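Local coordinates for protein archease (Thermotoga maritima, PDB 1J5U) that probably activates the tRNA-splicing ligase RtcB by promoting its guanylylation, and binds calcium, at residues W76-E79 and I80-W84. Sequence-based numbering, arbitrary orientation.
Sequences WILE and ISKGW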
# COMPACT_ATOMS: atom_id res chain seq x y z
N TRP A 76 1.90 5.44 4.06
CA TRP A 76 3.14 4.85 3.56
C TRP A 76 3.54 5.50 2.23
O TRP A 76 4.72 5.68 1.95
CB TRP A 76 3.01 3.35 3.32
CG TRP A 76 2.85 2.51 4.54
CD1 TRP A 76 2.95 2.92 5.85
CD2 TRP A 76 2.52 1.12 4.58
NE1 TRP A 76 2.71 1.86 6.70
CE2 TRP A 76 2.44 0.74 5.94
CE3 TRP A 76 2.29 0.14 3.58
CZ2 TRP A 76 2.14 -0.57 6.34
CZ3 TRP A 76 2.00 -1.18 3.99
CH2 TRP A 76 1.93 -1.51 5.36
N ILE A 77 2.55 5.80 1.39
CA ILE A 77 2.80 6.45 0.11
C ILE A 77 3.35 7.87 0.36
O ILE A 77 4.22 8.35 -0.36
CB ILE A 77 1.50 6.49 -0.73
CG1 ILE A 77 1.21 5.07 -1.26
CG2 ILE A 77 1.64 7.51 -1.88
CD1 ILE A 77 -0.25 4.80 -1.67
N LEU A 78 2.85 8.53 1.40
CA LEU A 78 3.32 9.87 1.75
C LEU A 78 4.78 9.73 2.18
O LEU A 78 5.64 10.48 1.72
CB LEU A 78 2.49 10.47 2.90
CG LEU A 78 2.91 11.85 3.47
CD1 LEU A 78 2.92 12.93 2.35
CD2 LEU A 78 1.93 12.25 4.56
N GLU A 79 5.07 8.74 3.02
CA GLU A 79 6.44 8.52 3.45
C GLU A 79 7.34 8.21 2.27
O GLU A 79 8.51 8.65 2.22
CB GLU A 79 6.51 7.37 4.47
CG GLU A 79 6.03 7.76 5.87
CD GLU A 79 6.89 8.84 6.50
OE1 GLU A 79 8.11 8.88 6.19
OE2 GLU A 79 6.36 9.65 7.29
N ILE A 80 6.82 7.44 1.31
CA ILE A 80 7.63 7.11 0.14
C ILE A 80 7.99 8.43 -0.59
O ILE A 80 9.12 8.60 -1.03
CB ILE A 80 6.89 6.13 -0.82
CG1 ILE A 80 6.97 4.70 -0.25
CG2 ILE A 80 7.54 6.16 -2.24
CD1 ILE A 80 6.15 3.68 -1.03
N SER A 81 7.04 9.36 -0.70
CA SER A 81 7.34 10.64 -1.36
C SER A 81 8.39 11.42 -0.56
O SER A 81 9.01 12.34 -1.08
CB SER A 81 6.08 11.50 -1.55
OG SER A 81 5.61 12.10 -0.35
N LYS A 82 8.59 11.04 0.70
CA LYS A 82 9.58 11.71 1.54
C LYS A 82 10.89 10.95 1.54
O LYS A 82 11.82 11.29 2.26
CB LYS A 82 9.07 11.86 2.98
CG LYS A 82 7.88 12.80 3.11
CD LYS A 82 7.41 12.93 4.55
CE LYS A 82 6.26 13.93 4.65
NZ LYS A 82 5.78 14.07 6.07
N GLY A 83 10.95 9.89 0.74
CA GLY A 83 12.16 9.10 0.68
C GLY A 83 12.21 7.92 1.63
O GLY A 83 13.26 7.33 1.82
N TRP A 84 11.07 7.52 2.21
CA TRP A 84 11.05 6.39 3.14
C TRP A 84 10.04 5.29 2.71
O TRP A 84 8.87 5.56 2.50
CB TRP A 84 10.69 6.87 4.56
CG TRP A 84 11.70 7.82 5.18
CD1 TRP A 84 11.68 9.18 5.15
CD2 TRP A 84 12.90 7.45 5.87
NE1 TRP A 84 12.79 9.69 5.79
CE2 TRP A 84 13.55 8.65 6.24
CE3 TRP A 84 13.47 6.22 6.22
CZ2 TRP A 84 14.76 8.65 6.94
CZ3 TRP A 84 14.68 6.23 6.93
CH2 TRP A 84 15.31 7.44 7.28
O HOH W 1 4.46 11.34 6.53
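Trp76 O accepts the amide of Ile80 (N to O 2.8 Å) in the last turn of helix 66-81, which ends in a Schellman motif and leads through the short turn of Lys82 and Gly83 into strand 84-92. CG1 of Ile80 lies 3.3 Å from the same Trp76 O, while the indole of Trp76 turns away into the core, where Tyr60 meets it edge-to-face and side chains of helix 32-47 pack on it. Ile77 O takes the next helical bond, from Ser81 N. Leu78 O is gripped from two residues: Ser81 OG donates to it over 2.6 Å, in the carbonyl plane and on a lone pair, whereas the bond from Lys82 N is weak. The hydroxyl can fold back onto its own helix because chi1 of Ser81, 74°, sets OG between the backbone N and the carbonyl carbon. On the exposed flank, the Leu78 and Lys82 side chains cross obliquely, Leu78 CG to Lys82 CE 4.1 Å. Glu79 O closes the helix by accepting from both Lys82 N (2.8 Å) and Trp84 N (2.8 Å), which reach it from opposite faces of its carbonyl plane. Between these donors Gly83 leaves helical geometry with a positive phi, its own N bonded back to Ile80 O; it also bonds through its backbone to Ile103 of strand 95-105. The Glu79 side chain bends at chi2 (-63°) and brings its carboxylate beside Trp84, the carboxylate and ring planes 57° apart. Lys56 and Lys58 form salt bridges to OE1 and OE2, respectively, which probably stabilise the negative charge, and Lys56 also makes a cation-pi contact with Trp84. Glu79 OE2 accepts a hydrogen from a water that in turn accepts from Lys82 NZ, and Glu79 OE1 lies 3.7 Å from CD1 of Trp84.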